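Local coordinates for putative oxidoreductase (Bacteroides fragilis NCTC 9343, PDB 3FHL), which probably acts as an oxidoreductase of the Gfo/Idh/MocA family, pairing an NAD-binding Rossmann fold with a C-terminal alpha/beta domain, at residues M237-A245 with S252-K260. Residues are numbered along the deposited sequence; the frame is centred on the assembly and turned at random.
Sequences MREAEPRFA and SYVKYGVDK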
loop_
_atom_site.group_PDB
_atom_site.type_symbol
_atom_site.label_atom_id
_atom_site.label_comp_id
_atom_site.label_asym_id
_atom_site.label_seq_id
_atom_site.Cartn_x
_atom_site.Cartn_y
_atom_site.Cartn_z
ATOM N N MET C 237 -1.183 7.328 9.897
ATOM C CA MET C 237 -1.996 7.495 8.696
ATOM C C MET C 237 -3.151 8.411 9.068
ATOM O O MET C 237 -4.286 7.948 9.269
ATOM C CB MET C 237 -2.544 6.160 8.147
ATOM C CG MET C 237 -1.534 5.178 7.598
ATOM S SD MET C 237 -2.269 3.707 6.829
ATOM C CE MET C 237 -0.819 2.985 6.082
ATOM N N ARG C 238 -2.859 9.708 9.177
ATOM C CA ARG C 238 -3.873 10.696 9.571
ATOM C C ARG C 238 -5.091 10.655 8.677
ATOM O O ARG C 238 -6.222 10.752 9.152
ATOM C CB ARG C 238 -3.311 12.123 9.675
ATOM C CG ARG C 238 -4.252 13.014 10.487
ATOM C CD ARG C 238 -3.611 14.254 11.019
ATOM N NE ARG C 238 -4.398 14.777 12.131
ATOM C CZ ARG C 238 -3.972 15.683 13.008
ATOM N NH1 ARG C 238 -2.755 16.194 12.918
ATOM N NH2 ARG C 238 -4.770 16.074 13.992
ATOM N N GLU C 239 -4.859 10.502 7.376
ATOM C CA GLU C 239 -5.935 10.203 6.468
ATOM C C GLU C 239 -5.817 8.715 6.146
ATOM O O GLU C 239 -4.805 8.256 5.618
ATOM C CB GLU C 239 -5.862 11.062 5.213
ATOM C CG GLU C 239 -6.970 10.779 4.198
ATOM C CD GLU C 239 -8.358 11.195 4.674
ATOM O OE1 GLU C 239 -8.479 11.987 5.644
ATOM O OE2 GLU C 239 -9.329 10.729 4.046
ATOM N N ALA C 240 -6.859 7.978 6.507
ATOM C CA ALA C 240 -6.829 6.542 6.500
ATOM C C ALA C 240 -6.821 5.996 5.087
ATOM O O ALA C 240 -7.557 6.461 4.223
ATOM C CB ALA C 240 -8.034 5.995 7.273
ATOM N N GLU C 241 -5.971 5.001 4.860
ATOM C CA GLU C 241 -6.077 4.176 3.659
ATOM C C GLU C 241 -7.284 3.232 3.815
ATOM O O GLU C 241 -7.762 3.043 4.930
ATOM C CB GLU C 241 -4.764 3.404 3.453
ATOM C CG GLU C 241 -3.706 4.299 2.849
ATOM C CD GLU C 241 -2.289 3.757 2.928
ATOM O OE1 GLU C 241 -2.074 2.526 2.855
ATOM O OE2 GLU C 241 -1.374 4.597 3.037
ATOM N N PRO C 242 -7.801 2.655 2.704
ATOM C CA PRO C 242 -8.962 1.776 2.846
ATOM C C PRO C 242 -8.685 0.591 3.763
ATOM O O PRO C 242 -7.556 0.095 3.808
ATOM C CB PRO C 242 -9.187 1.261 1.426
ATOM C CG PRO C 242 -8.579 2.328 0.543
ATOM C CD PRO C 242 -7.395 2.810 1.291
ATOM N N ARG C 243 -9.713 0.160 4.490
ATOM C CA ARG C 243 -9.671 -1.071 5.259
ATOM C C ARG C 243 -9.515 -2.250 4.295
ATOM O O ARG C 243 -8.697 -3.135 4.521
ATOM C CB ARG C 243 -10.952 -1.213 6.106
ATOM C CG ARG C 243 -11.108 -2.567 6.825
ATOM C CD ARG C 243 -10.199 -2.725 8.042
ATOM N NE ARG C 243 -10.164 -4.116 8.498
ATOM C CZ ARG C 243 -9.378 -5.057 7.981
ATOM N NH1 ARG C 243 -9.418 -6.295 8.459
ATOM N NH2 ARG C 243 -8.553 -4.765 6.986
ATOM N N PHE C 244 -10.287 -2.228 3.217
ATOM C CA PHE C 244 -10.143 -3.208 2.147
ATOM C C PHE C 244 -10.156 -2.522 0.802
ATOM O O PHE C 244 -10.931 -1.586 0.573
ATOM C CB PHE C 244 -11.276 -4.242 2.164
ATOM C CG PHE C 244 -11.155 -5.277 3.261
ATOM C CD1 PHE C 244 -12.005 -5.235 4.366
ATOM C CD2 PHE C 244 -10.199 -6.295 3.190
ATOM C CE1 PHE C 244 -11.895 -6.200 5.398
ATOM C CE2 PHE C 244 -10.088 -7.244 4.207
ATOM C CZ PHE C 244 -10.932 -7.202 5.308
ATOM N N ALA C 245 -9.304 -2.996 -0.098
ATOM C CA ALA C 245 -9.438 -2.641 -1.503
ATOM C C ALA C 245 -9.221 -3.923 -2.264
ATOM O O ALA C 245 -8.162 -4.526 -2.168
ATOM C CB ALA C 245 -8.409 -1.583 -1.922
ATOM N N SER C 252 -14.111 -3.365 -8.757
ATOM C CA SER C 252 -13.421 -3.144 -7.503
ATOM C C SER C 252 -14.390 -2.915 -6.357
ATOM O O SER C 252 -15.518 -2.478 -6.564
ATOM C CB SER C 252 -12.496 -1.926 -7.623
ATOM O OG SER C 252 -11.551 -2.119 -8.683
ATOM N N TYR C 253 -13.915 -3.209 -5.153
ATOM C CA TYR C 253 -14.624 -2.921 -3.925
ATOM C C TYR C 253 -13.651 -2.244 -2.966
ATOM O O TYR C 253 -12.548 -2.747 -2.742
ATOM C CB TYR C 253 -15.153 -4.219 -3.297
ATOM C CG TYR C 253 -15.848 -4.022 -1.972
ATOM C CD1 TYR C 253 -17.118 -3.420 -1.909
ATOM C CD2 TYR C 253 -15.256 -4.450 -0.789
ATOM C CE1 TYR C 253 -17.761 -3.241 -0.697
ATOM C CE2 TYR C 253 -15.893 -4.283 0.433
ATOM C CZ TYR C 253 -17.144 -3.685 0.470
ATOM O OH TYR C 253 -17.752 -3.528 1.686
ATOM N N VAL C 254 -14.069 -1.107 -2.409
ATOM C CA VAL C 254 -13.240 -0.311 -1.507
ATOM C C VAL C 254 -14.033 0.086 -0.259
ATOM O O VAL C 254 -15.082 0.724 -0.354
ATOM C CB VAL C 254 -12.715 0.997 -2.203
ATOM C CG1 VAL C 254 -11.737 1.693 -1.315
ATOM C CG2 VAL C 254 -12.044 0.697 -3.551
ATOM N N LYS C 255 -13.497 -0.253 0.908
ATOM C CA LYS C 255 -14.169 -0.035 2.181
ATOM C C LYS C 255 -13.259 0.730 3.148
ATOM O O LYS C 255 -12.070 0.460 3.222
ATOM C CB LYS C 255 -14.533 -1.413 2.777
ATOM C CG LYS C 255 -15.158 -1.405 4.172
ATOM C CD LYS C 255 -16.671 -1.342 4.092
ATOM C CE LYS C 255 -17.359 -1.706 5.411
ATOM N NZ LYS C 255 -17.101 -0.718 6.495
ATOM N N TYR C 256 -13.826 1.684 3.882
ATOM C CA TYR C 256 -13.104 2.394 4.943
ATOM C C TYR C 256 -13.702 2.120 6.308
ATOM O O TYR C 256 -14.864 1.717 6.418
ATOM C CB TYR C 256 -13.147 3.913 4.697
ATOM C CG TYR C 256 -12.368 4.350 3.473
ATOM C CD1 TYR C 256 -11.059 4.832 3.595
ATOM C CD2 TYR C 256 -12.924 4.260 2.194
ATOM C CE1 TYR C 256 -10.325 5.229 2.465
ATOM C CE2 TYR C 256 -12.194 4.648 1.059
ATOM C CZ TYR C 256 -10.897 5.129 1.212
ATOM O OH TYR C 256 -10.184 5.518 0.107
ATOM N N GLY C 257 -12.906 2.357 7.343
ATOM C CA GLY C 257 -13.404 2.367 8.715
ATOM C C GLY C 257 -13.165 1.041 9.399
ATOM O O GLY C 257 -12.554 0.137 8.817
ATOM N N VAL C 258 -13.650 0.919 10.636
ATOM C CA VAL C 258 -13.541 -0.334 11.382
ATOM C C VAL C 258 -14.898 -0.806 11.895
ATOM O O VAL C 258 -15.864 -0.044 11.944
ATOM C CB VAL C 258 -12.552 -0.243 12.579
ATOM C CG1 VAL C 258 -11.104 -0.214 12.084
ATOM C CG2 VAL C 258 -12.874 0.951 13.472
ATOM N N ASP C 259 -14.951 -2.074 12.275
ATOM C CA ASP C 259 -16.161 -2.665 12.822
ATOM C C ASP C 259 -16.530 -1.981 14.142
ATOM O O ASP C 259 -15.657 -1.621 14.943
ATOM C CB ASP C 259 -15.993 -4.182 12.945
ATOM C CG ASP C 259 -17.248 -4.868 13.433
ATOM O OD1 ASP C 259 -17.429 -4.861 14.653
ATOM O OD2 ASP C 259 -18.025 -5.403 12.620
ATOM N N LYS C 260 -17.828 -1.784 14.339
ATOM C CA LYS C 260 -18.340 -0.973 15.444
ATOM C C LYS C 260 -18.737 -1.798 16.673
ATOM O O LYS C 260 -19.120 -1.228 17.700
ATOM C CB LYS C 260 -19.562 -0.178 14.970
ATOM C CG LYS C 260 -19.481 0.327 13.513
ATOM C CD LYS C 260 -20.886 0.544 12.898
ATOM C CE LYS C 260 -21.630 1.721 13.549
ATOM N NZ LYS C 260 -20.755 2.923 13.757
HETATM O O HOH W 1 -9.940 2.940 6.682
#
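A classic beta bulge lies at the open end of the hairpin of strands 244-248 and 252-255 in the C-terminal alpha/beta domain, with R243 and F244 together facing K255. The regular half of the pairing is the bond from K255 N to F244 O, 2.9 Å and nearly straight at 169°. In return K255 O takes F244 N at 3.2 Å and, through a weak, strongly bent bond, R243 N at 2.7 Å. Beyond the bulge the backbones part, and a water bridges them, donating to E241 O and accepting from G257 N. Y256, its CG turned anti to the carbonyl carbon (chi1 -67°), lays its ring alongside P242: P242 CA sits over one face, 4.0 Å from the centroid, while A240 O meets the ring edge in plane, 3.5 Å from CE1. P242 CG touches both Y256 CZ and, at 3.7 Å, V254 CG1, placing the proline ring against both side chains. R243 starts out across the contact, CB 3.4 Å from G257 O, then bends at chi2 (75°); its guanidinium has F244 CZ over one face, and NH2 hydrogen-bonds S151 OG. One good and one weak N-H bond on K255 O, beside the proline-tyrosine packing, are consistent with a hairpin end held by backbone bonding and apolar contact; R243 ties it to adjacent strand 146-154, E241 to K232 and to H247 of the second subunit.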